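Local coordinates for protein endoglucanase FnCel5A (Fervidobacterium nodosum, PDB 3NCO) that probably hydrolyses internal beta-1,4-glucosidic bonds of cellulose as a glycosyl hydrolase family 5 endoglucanase with a TIM-barrel fold, at residues Q125-F130 with L137-F142; T152-L157 with V174-P179; K160-I165 with K191-K196. All coordinates share one frame; numbering follows the deposited sequence.

Interaction 1. Residues Q125-F130 with L137-F142; sequences QVAQAF and LFFEIF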
loop_
_atom_site.group_PDB
_atom_site.type_symbol
_atom_site.label_atom_id
_atom_site.label_comp_id
_atom_site.label_asym_id
_atom_site.label_seq_id
_atom_site.Cartn_x
_atom_site.Cartn_y
_atom_site.Cartn_z
ATOM N N GLN A 125 9.167 -17.924 2.555
ATOM C CA GLN A 125 8.176 -18.545 3.406
ATOM C C GLN A 125 6.735 -18.095 3.124
ATOM O O GLN A 125 5.821 -18.926 3.151
ATOM C CB GLN A 125 8.506 -18.244 4.840
ATOM C CG GLN A 125 9.729 -19.007 5.262
ATOM C CD GLN A 125 10.100 -18.625 6.664
ATOM O OE1 GLN A 125 9.450 -19.053 7.597
ATOM N NE2 GLN A 125 11.084 -17.735 6.815
ATOM N N VAL A 126 6.508 -16.808 2.965
ATOM C CA VAL A 126 5.153 -16.305 2.727
ATOM C C VAL A 126 4.654 -16.827 1.369
ATOM O O VAL A 126 3.502 -17.365 1.265
ATOM C CB VAL A 126 5.101 -14.781 2.739
ATOM C CG1 VAL A 126 3.647 -14.318 2.430
ATOM C CG2 VAL A 126 5.595 -14.222 4.088
ATOM N N ALA A 127 5.521 -16.784 0.365
ATOM C CA ALA A 127 5.176 -17.366 -0.934
ATOM C C ALA A 127 4.860 -18.846 -0.814
ATOM O O ALA A 127 3.928 -19.373 -1.463
ATOM C CB ALA A 127 6.293 -17.138 -1.990
ATOM N N GLN A 128 5.666 -19.595 -0.046
ATOM C CA GLN A 128 5.369 -21.018 0.068
ATOM C C GLN A 128 4.007 -21.197 0.717
ATOM O O GLN A 128 3.187 -22.054 0.274
ATOM C CB GLN A 128 6.419 -21.718 0.907
ATOM C CG GLN A 128 6.070 -23.183 1.262
ATOM C CD GLN A 128 6.202 -24.122 0.070
ATOM O OE1 GLN A 128 7.006 -23.886 -0.819
ATOM N NE2 GLN A 128 5.402 -25.190 0.053
ATOM N N ALA A 129 3.740 -20.399 1.752
ATOM C CA ALA A 129 2.497 -20.578 2.541
ATOM C C ALA A 129 1.253 -20.255 1.723
ATOM O O ALA A 129 0.199 -20.933 1.867
ATOM C CB ALA A 129 2.531 -19.796 3.835
ATOM N N PHE A 130 1.374 -19.253 0.844
ATOM C CA PHE A 130 0.195 -18.788 0.087
ATOM C C PHE A 130 0.147 -19.307 -1.368
ATOM O O PHE A 130 -0.709 -18.920 -2.133
ATOM C CB PHE A 130 0.130 -17.241 0.159
ATOM C CG PHE A 130 -0.324 -16.745 1.512
ATOM C CD1 PHE A 130 -1.686 -16.686 1.809
ATOM C CD2 PHE A 130 0.599 -16.346 2.477
ATOM C CE1 PHE A 130 -2.129 -16.214 3.078
ATOM C CE2 PHE A 130 0.189 -15.871 3.748
ATOM C CZ PHE A 130 -1.189 -15.785 4.035
ATOM N N LEU A 137 -5.431 -12.878 -4.541
ATOM C CA LEU A 137 -4.380 -12.478 -3.576
ATOM C C LEU A 137 -3.120 -12.048 -4.346
ATOM O O LEU A 137 -2.538 -12.868 -5.077
ATOM C CB LEU A 137 -3.988 -13.636 -2.657
ATOM C CG LEU A 137 -2.834 -13.359 -1.678
ATOM C CD1 LEU A 137 -3.219 -12.291 -0.605
ATOM C CD2 LEU A 137 -2.385 -14.677 -1.029
ATOM N N PHE A 138 -2.683 -10.816 -4.073
ATOM C CA PHE A 138 -1.446 -10.236 -4.656
ATOM C C PHE A 138 -0.367 -10.085 -3.583
ATOM O O PHE A 138 -0.716 -9.827 -2.413
ATOM C CB PHE A 138 -1.719 -8.810 -5.189
ATOM C CG PHE A 138 -2.708 -8.741 -6.322
ATOM C CD1 PHE A 138 -3.246 -9.860 -6.897
ATOM C CD2 PHE A 138 -3.028 -7.498 -6.863
ATOM C CE1 PHE A 138 -4.227 -9.747 -7.924
ATOM C CE2 PHE A 138 -3.955 -7.371 -7.902
ATOM C CZ PHE A 138 -4.580 -8.501 -8.423
ATOM N N PHE A 139 0.918 -10.229 -3.962
ATOM C CA PHE A 139 1.999 -9.974 -3.006
ATOM C C PHE A 139 2.588 -8.588 -3.245
ATOM O O PHE A 139 2.489 -8.068 -4.364
ATOM C CB PHE A 139 3.145 -10.961 -3.220
ATOM C CG PHE A 139 2.777 -12.387 -2.908
ATOM C CD1 PHE A 139 1.640 -12.637 -2.134
ATOM C CD2 PHE A 139 3.598 -13.476 -3.328
ATOM C CE1 PHE A 139 1.251 -13.912 -1.818
ATOM C CE2 PHE A 139 3.249 -14.799 -2.997
ATOM C CZ PHE A 139 2.079 -15.030 -2.216
ATOM N N GLU A 140 3.210 -7.987 -2.225
ATOM C CA GLU A 140 3.836 -6.684 -2.370
ATOM C C GLU A 140 5.143 -6.694 -1.581
ATOM O O GLU A 140 5.088 -6.660 -0.360
ATOM C CB GLU A 140 2.897 -5.610 -1.826
ATOM C CG GLU A 140 3.563 -4.213 -1.931
ATOM C CD GLU A 140 2.726 -3.056 -1.413
ATOM O OE1 GLU A 140 1.630 -3.322 -0.876
ATOM O OE2 GLU A 140 3.164 -1.910 -1.521
ATOM N N ILE A 141 6.282 -6.808 -2.273
ATOM C CA ILE A 141 7.557 -7.137 -1.628
ATOM C C ILE A 141 7.910 -6.296 -0.406
ATOM O O ILE A 141 8.214 -6.840 0.666
ATOM C CB ILE A 141 8.707 -7.052 -2.631
ATOM C CG1 ILE A 141 8.503 -8.213 -3.607
ATOM C CG2 ILE A 141 10.077 -7.300 -1.925
ATOM C CD1 ILE A 141 9.412 -8.111 -4.862
ATOM N N PHE A 142 7.831 -4.966 -0.557
ATOM C CA PHE A 142 8.175 -4.082 0.560
ATOM C C PHE A 142 7.518 -2.719 0.437
ATOM O O PHE A 142 7.465 -2.138 -0.647
ATOM C CB PHE A 142 9.693 -3.956 0.752
ATOM C CG PHE A 142 10.083 -3.351 2.060
ATOM C CD1 PHE A 142 9.747 -3.966 3.288
ATOM C CD2 PHE A 142 10.736 -2.123 2.070
ATOM C CE1 PHE A 142 10.077 -3.345 4.507
ATOM C CE2 PHE A 142 11.111 -1.519 3.272
ATOM C CZ PHE A 142 10.784 -2.115 4.482
#

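Interaction 2. Residues T152-L157 with V174-P179; sequences TKWNEL and VIIDVP. With PO4 (phosphate ion), chain E.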
loop_
_atom_site.group_PDB
_atom_site.type_symbol
_atom_site.label_atom_id
_atom_site.label_comp_id
_atom_site.label_asym_id
_atom_site.label_seq_id
_atom_site.Cartn_x
_atom_site.Cartn_y
_atom_site.Cartn_z
ATOM N N THR A 152 19.136 2.334 -5.758
ATOM C CA THR A 152 20.101 1.325 -6.222
ATOM C C THR A 152 20.049 0.008 -5.462
ATOM O O THR A 152 20.054 -1.068 -6.073
ATOM C CB THR A 152 21.513 1.955 -6.198
ATOM O OG1 THR A 152 21.526 3.089 -7.073
ATOM C CG2 THR A 152 22.653 0.961 -6.562
ATOM N N LYS A 153 20.036 0.072 -4.137
ATOM C CA LYS A 153 20.009 -1.160 -3.334
ATOM C C LYS A 153 18.691 -1.859 -3.546
ATOM O O LYS A 153 18.621 -3.091 -3.571
ATOM C CB LYS A 153 20.112 -0.796 -1.854
ATOM C CG LYS A 153 21.480 -0.228 -1.463
ATOM C CD LYS A 153 22.568 -1.293 -1.316
ATOM C CE LYS A 153 23.869 -0.760 -0.670
ATOM N NZ LYS A 153 24.833 -1.895 -0.929
ATOM N N TRP A 154 17.622 -1.076 -3.661
ATOM C CA TRP A 154 16.332 -1.689 -3.876
ATOM C C TRP A 154 16.264 -2.359 -5.223
ATOM O O TRP A 154 15.690 -3.431 -5.340
ATOM C CB TRP A 154 15.286 -0.612 -3.743
ATOM C CG TRP A 154 13.924 -0.995 -4.062
ATOM C CD1 TRP A 154 13.140 -0.371 -4.978
ATOM C CD2 TRP A 154 13.120 -2.047 -3.455
ATOM N NE1 TRP A 154 11.889 -0.971 -5.007
ATOM C CE2 TRP A 154 11.835 -1.961 -4.053
ATOM C CE3 TRP A 154 13.332 -2.969 -2.422
ATOM C CZ2 TRP A 154 10.776 -2.835 -3.716
ATOM C CZ3 TRP A 154 12.263 -3.832 -2.051
ATOM C CH2 TRP A 154 11.017 -3.768 -2.734
ATOM N N ASN A 155 16.848 -1.747 -6.240
ATOM C CA ASN A 155 16.793 -2.296 -7.573
ATOM C C ASN A 155 17.549 -3.626 -7.562
ATOM O O ASN A 155 17.261 -4.529 -8.368
ATOM C CB ASN A 155 17.472 -1.321 -8.560
ATOM C CG ASN A 155 16.538 -0.238 -9.005
ATOM O OD1 ASN A 155 15.345 -0.439 -8.969
ATOM N ND2 ASN A 155 17.055 0.904 -9.382
ATOM N N GLU A 156 18.525 -3.727 -6.661
ATOM C CA GLU A 156 19.310 -4.956 -6.522
ATOM C C GLU A 156 18.590 -6.041 -5.723
ATOM O O GLU A 156 18.663 -7.248 -6.052
ATOM C CB GLU A 156 20.698 -4.680 -5.918
ATOM C CG GLU A 156 21.547 -3.754 -6.849
ATOM C CD GLU A 156 22.806 -3.104 -6.204
ATOM O OE1 GLU A 156 23.647 -2.564 -6.990
ATOM O OE2 GLU A 156 22.943 -3.076 -4.958
ATOM N N LEU A 157 17.894 -5.596 -4.661
ATOM C CA LEU A 157 17.232 -6.481 -3.739
ATOM C C LEU A 157 15.908 -7.107 -4.206
ATOM O O LEU A 157 15.703 -8.318 -4.074
ATOM C CB LEU A 157 17.008 -5.717 -2.397
ATOM C CG LEU A 157 16.237 -6.480 -1.317
ATOM C CD1 LEU A 157 16.970 -7.773 -0.975
ATOM C CD2 LEU A 157 16.101 -5.600 -0.058
ATOM N N VAL A 174 2.922 -9.423 -8.316
ATOM C CA VAL A 174 3.784 -8.908 -7.267
ATOM C C VAL A 174 3.905 -7.401 -7.490
ATOM O O VAL A 174 4.225 -6.948 -8.620
ATOM C CB VAL A 174 5.183 -9.576 -7.328
ATOM C CG1 VAL A 174 6.238 -8.862 -6.364
ATOM C CG2 VAL A 174 5.008 -11.076 -7.050
ATOM N N ILE A 175 3.656 -6.625 -6.431
ATOM C CA ILE A 175 3.662 -5.159 -6.523
ATOM C C ILE A 175 5.018 -4.663 -6.046
ATOM O O ILE A 175 5.469 -5.041 -4.960
ATOM C CB ILE A 175 2.548 -4.556 -5.641
ATOM C CG1 ILE A 175 1.198 -4.856 -6.299
ATOM C CG2 ILE A 175 2.684 -3.020 -5.458
ATOM C CD1 ILE A 175 0.079 -4.888 -5.309
ATOM N N ILE A 176 5.625 -3.826 -6.886
ATOM C CA ILE A 176 6.939 -3.227 -6.632
ATOM C C ILE A 176 6.813 -1.739 -6.284
ATOM O O ILE A 176 6.325 -0.938 -7.098
ATOM C CB ILE A 176 7.855 -3.349 -7.918
ATOM C CG1 ILE A 176 7.848 -4.774 -8.435
ATOM C CG2 ILE A 176 9.256 -2.829 -7.663
ATOM C CD1 ILE A 176 8.188 -5.849 -7.396
ATOM N N ASP A 177 7.221 -1.371 -5.074
ATOM C CA ASP A 177 7.162 0.035 -4.637
ATOM C C ASP A 177 8.271 0.881 -5.217
ATOM O O ASP A 177 9.388 0.469 -5.333
ATOM C CB ASP A 177 7.271 0.137 -3.101
ATOM C CG ASP A 177 5.918 -0.302 -2.388
ATOM O OD1 ASP A 177 5.329 -1.334 -2.816
ATOM O OD2 ASP A 177 5.510 0.334 -1.376
ATOM N N VAL A 178 7.890 2.085 -5.542
ATOM C CA VAL A 178 8.829 3.176 -5.863
ATOM C C VAL A 178 9.676 3.445 -4.607
ATOM O O VAL A 178 9.136 3.389 -3.477
ATOM C CB VAL A 178 7.964 4.382 -6.274
ATOM C CG1 VAL A 178 8.867 5.591 -6.403
ATOM C CG2 VAL A 178 7.331 4.026 -7.621
ATOM N N PRO A 179 10.987 3.714 -4.788
ATOM C CA PRO A 179 11.889 3.917 -3.627
ATOM C C PRO A 179 11.725 5.338 -3.058
ATOM O O PRO A 179 10.770 6.048 -3.430
ATOM C CB PRO A 179 13.286 3.642 -4.186
ATOM C CG PRO A 179 13.158 4.038 -5.662
ATOM C CD PRO A 179 11.703 3.846 -6.087
HETATM P P PO4 E . 20.848 1.897 -10.288
HETATM O O1 PO4 E . 20.092 3.204 -10.117
HETATM O O2 PO4 E . 21.241 1.661 -11.747
HETATM O O3 PO4 E . 22.116 2.045 -9.447
HETATM O O4 PO4 E . 19.962 0.696 -9.922
#

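Interaction 3. Residues K160-I165 with K191-K196; sequences KVLGEI and KLVDDK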
loop_
_atom_site.group_PDB
_atom_site.type_symbol
_atom_site.label_atom_id
_atom_site.label_comp_id
_atom_site.label_asym_id
_atom_site.label_seq_id
_atom_site.Cartn_x
_atom_site.Cartn_y
_atom_site.Cartn_z
ATOM N N LYS A 160 15.852 -10.235 -6.198
ATOM C CA LYS A 160 16.202 -11.472 -5.486
ATOM C C LYS A 160 14.978 -12.008 -4.769
ATOM O O LYS A 160 14.689 -13.233 -4.792
ATOM C CB LYS A 160 17.313 -11.210 -4.494
ATOM C CG LYS A 160 18.587 -10.720 -5.205
ATOM C CD LYS A 160 19.700 -10.453 -4.218
ATOM C CE LYS A 160 20.924 -9.905 -4.964
ATOM N NZ LYS A 160 21.941 -9.390 -4.003
ATOM N N VAL A 161 14.198 -11.078 -4.195
ATOM C CA VAL A 161 12.996 -11.516 -3.483
ATOM C C VAL A 161 12.030 -12.119 -4.505
ATOM O O VAL A 161 11.475 -13.209 -4.291
ATOM C CB VAL A 161 12.330 -10.355 -2.714
ATOM C CG1 VAL A 161 11.128 -10.920 -2.017
ATOM C CG2 VAL A 161 13.302 -9.816 -1.679
ATOM N N LEU A 162 11.840 -11.394 -5.613
ATOM C CA LEU A 162 10.929 -11.834 -6.686
ATOM C C LEU A 162 11.297 -13.240 -7.186
ATOM O O LEU A 162 10.412 -14.090 -7.377
ATOM C CB LEU A 162 10.984 -10.862 -7.857
ATOM C CG LEU A 162 9.999 -11.110 -9.017
ATOM C CD1 LEU A 162 8.542 -11.123 -8.505
ATOM C CD2 LEU A 162 10.218 -10.015 -10.048
ATOM N N GLY A 163 12.602 -13.495 -7.337
ATOM C CA GLY A 163 13.095 -14.826 -7.715
ATOM C C GLY A 163 12.602 -15.927 -6.789
ATOM O O GLY A 163 12.142 -17.017 -7.252
ATOM N N GLU A 164 12.664 -15.682 -5.475
ATOM C CA GLU A 164 12.182 -16.680 -4.515
ATOM C C GLU A 164 10.663 -16.809 -4.569
ATOM O O GLU A 164 10.115 -17.912 -4.494
ATOM C CB GLU A 164 12.622 -16.317 -3.099
ATOM C CG GLU A 164 14.123 -16.593 -2.893
ATOM C CD GLU A 164 14.456 -18.074 -2.997
ATOM O OE1 GLU A 164 13.605 -18.933 -2.687
ATOM O OE2 GLU A 164 15.590 -18.379 -3.396
ATOM N N ILE A 165 9.966 -15.686 -4.701
ATOM C CA ILE A 165 8.511 -15.768 -4.859
ATOM C C ILE A 165 8.132 -16.612 -6.075
ATOM O O ILE A 165 7.220 -17.469 -5.998
ATOM C CB ILE A 165 7.885 -14.342 -4.977
ATOM C CG1 ILE A 165 8.032 -13.573 -3.639
ATOM C CG2 ILE A 165 6.402 -14.396 -5.476
ATOM C CD1 ILE A 165 7.658 -12.059 -3.707
ATOM N N LYS A 191 14.268 0.561 -11.482
ATOM C CA LYS A 191 14.650 -0.292 -12.623
ATOM C C LYS A 191 13.779 -1.552 -12.616
ATOM O O LYS A 191 13.760 -2.285 -11.618
ATOM C CB LYS A 191 16.128 -0.664 -12.551
ATOM C CG LYS A 191 16.562 -1.477 -13.690
ATOM C CD LYS A 191 17.876 -2.199 -13.425
ATOM C CE LYS A 191 19.046 -1.236 -13.450
ATOM N NZ LYS A 191 20.267 -2.047 -13.153
ATOM N N LEU A 192 13.074 -1.798 -13.719
ATOM C CA LEU A 192 12.147 -2.932 -13.788
ATOM C C LEU A 192 12.892 -4.231 -14.141
ATOM O O LEU A 192 14.129 -4.239 -14.275
ATOM C CB LEU A 192 10.951 -2.614 -14.702
ATOM C CG LEU A 192 10.084 -1.459 -14.202
ATOM C CD1 LEU A 192 8.938 -1.195 -15.161
ATOM C CD2 LEU A 192 9.497 -1.857 -12.826
ATOM N N VAL A 193 12.183 -5.328 -14.162
ATOM C CA VAL A 193 12.730 -6.607 -14.608
ATOM C C VAL A 193 11.747 -7.133 -15.643
ATOM O O VAL A 193 10.645 -6.603 -15.773
ATOM C CB VAL A 193 12.867 -7.598 -13.444
ATOM C CG1 VAL A 193 13.959 -7.086 -12.465
ATOM C CG2 VAL A 193 11.568 -7.786 -12.756
ATOM N N ASP A 194 12.168 -8.130 -16.398
ATOM C CA ASP A 194 11.314 -8.670 -17.439
ATOM C C ASP A 194 10.361 -9.659 -16.814
ATOM O O ASP A 194 10.619 -10.869 -16.828
ATOM C CB ASP A 194 12.177 -9.380 -18.487
ATOM C CG ASP A 194 11.390 -9.682 -19.771
ATOM O OD1 ASP A 194 10.223 -9.222 -19.924
ATOM O OD2 ASP A 194 11.948 -10.375 -20.621
ATOM N N ASP A 195 9.275 -9.159 -16.249
ATOM C CA ASP A 195 8.280 -10.023 -15.612
ATOM C C ASP A 195 6.966 -9.383 -15.995
ATOM O O ASP A 195 6.766 -8.168 -15.763
ATOM C CB ASP A 195 8.485 -10.021 -14.080
ATOM C CG ASP A 195 7.600 -11.061 -13.350
ATOM O OD1 ASP A 195 6.369 -11.006 -13.428
ATOM O OD2 ASP A 195 8.135 -11.963 -12.683
ATOM N N LYS A 196 6.073 -10.215 -16.530
ATOM C CA LYS A 196 4.751 -9.770 -16.992
ATOM C C LYS A 196 3.675 -9.706 -15.934
ATOM O O LYS A 196 2.547 -9.311 -16.234
ATOM C CB LYS A 196 4.244 -10.638 -18.155
ATOM C CG LYS A 196 5.099 -10.593 -19.430
ATOM C CD LYS A 196 5.866 -9.262 -19.602
ATOM C CE LYS A 196 6.543 -9.204 -20.956
ATOM N NZ LYS A 196 5.519 -9.254 -22.042
#

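Interaction 1. Residues Q125-F130 with L137-F142
Ala-127 and Phe-130, late in helix 112-130, face Phe-139 and Leu-137 of strand 137-140, the two short segments running almost exactly antiparallel at 175° with their axes 10.8 Å apart at closest. This is the helix-on-sheet layer of a TIM barrel: the helix lies outside the parallel barrel, the chain turns round in a short loop, and the next strand enters the barrel wall. The side-chain contacts are all apolar, and every residue that touches is buried.

Phe-139 contributes the ring that meets the helix backbone. With chi1 at -66°, its CG lies opposite the carbonyl carbon and the ring projects from the strand until its outer end meets the helix. There CE2 lies 3.8 Å from Ala-127 CA and 4.0 Å from Ala-127 CB, an oblique approach that the small methyl side chain permits by letting the ring come right up to the helix backbone. Near the plane of the same ring, at its edge, Phe-130 CB sits 3.8 Å from Phe-139 CZ.

Phe-130 and Leu-137 form the second half of the interface, their side chains crossing at about a right angle. The carbonyl oxygen of Val-126, one turn earlier in the helix, lies in the plane of the Phe-130 ring at its edge. Around these groups, Ile-165 of helix 151-168 touches Phe-139, while Leu-81 and Val-88 of helix 78-93 touch Phe-130, so both rings are shared with adjoining helices. Leu-137 holds its CG anti to the backbone N (chi1 176°) and sends a single methyl forward: CD2 lies 3.5 Å from Phe-130 CD1 and 3.8 Å from Phe-130 CB, resting obliquely against the CB-CG-CD1 side of the phenylalanine.

Interaction 2. Residues T152-L157 with V174-P179
The indole of Trp-154 is met obliquely by three groups of 174-179, none squarely over a face or at an edge: Pro-179 CB and the carbonyl oxygen of Asp-177 lie to one side of the ring plane, Ile-176 CG2 to the other. Pro-179 crosses the indole at about a right angle, its CB 4.1 Å from Trp-154 CD1, while Ile-176 CG2 stands 4.2 Å from Trp-154 CZ2. Tryptophan suits this place because it is broad enough to span from helix to strand and still brings a donor. Its NE1 gives a hydrogen bond of 2.9 Å to Asp-177 O; the donor lies nearly along the C=O axis, but the oxygen is tilted 31° out of the ring plane and the bond is bent, 132° at the hydrogen. The buried carbonyl is thereby satisfied where the strand ends. The carboxylate of Asp-177 turns elsewhere, OD2 accepting from the backbone N of Glu-144 and OD1 coming close to Glu-140 OE2.

Near the start of the helix, a phosphate probably taken from the crystallisation liquor accepts hydrogen bonds from Thr-152 OG1 at 2.7 Å and Asn-155 ND2 at 3.0 Å; ND2 also bonds Glu-189 O. In the barrel, the contact ties helix 151-168 to strand 174-177 within one beta-alpha-beta unit, with strand 198-204 pairing beyond and Tyr-158, a turn along the helix, packing on both Trp-154 and Ile-176.

Interaction 3. Residues K160-I165 with K191-K196
With CG opposite the backbone N (chi1 -175°), Leu-162 directs CD2 from helix 151-168 at the loop, where Val-193 and Asp-195 receive it. Val-193 answers with CG2, which sits in the crowded position between its own backbone N and carbonyl carbon; this methyl lies 3.8 Å from Leu-162 CD2 as the two side chains pass alongside, running opposite ways. Asp-195 comes from the opposite direction and sets OD2 3.9 Å from the same leucine methyl.

That second approach is simple van der Waals contact. The carboxylate finds its polar partners nearby: OD2 forms a salt bridge with Arg-166 NE, one turn further along the helix, and OD1 accepts from Asn-197 N. An aspartate therefore fits here, joining loop to helix by charge while the same oxygen, OD2, touches the leucine methyl. Between the two loop residues, Asp-194 is the centre of an inverse gamma turn, closed by a weak bond from Asp-195 N to Val-193 O, a turn consistent with both side chains facing Leu-162. The arrangement belongs to the outer layer of a TIM barrel, where the loop leading into strand 198-204 passes over a peripheral helix.

How the interactions relate
All three contacts lie in one sector of the TIM barrel. Interactions 1 and 2 each join a helix to the strand that follows it; interaction 3 joins the helix of interaction 2, 151-168, to the loop before strand 198-204. Interaction 1 closes before the others open, whereas interactions 2 and 3 alternate along the chain. The centres of interactions 1 and 2 are about 15 Å apart. Those of interactions 1 and 3 are about 13 Å apart, and those of interactions 2 and 3 about 9 Å. Strands 137-140 and 174-177 are neighbours in the sheet, so Phe-139 O probably bonds to Ile-175 N. Ile-165 packs against Ala-127 and Val-174, and Asn-155 OD1 reaches Lys-191 N. Helix 151-168 thus contacts two adjacent strands, the preceding helix and the following loop.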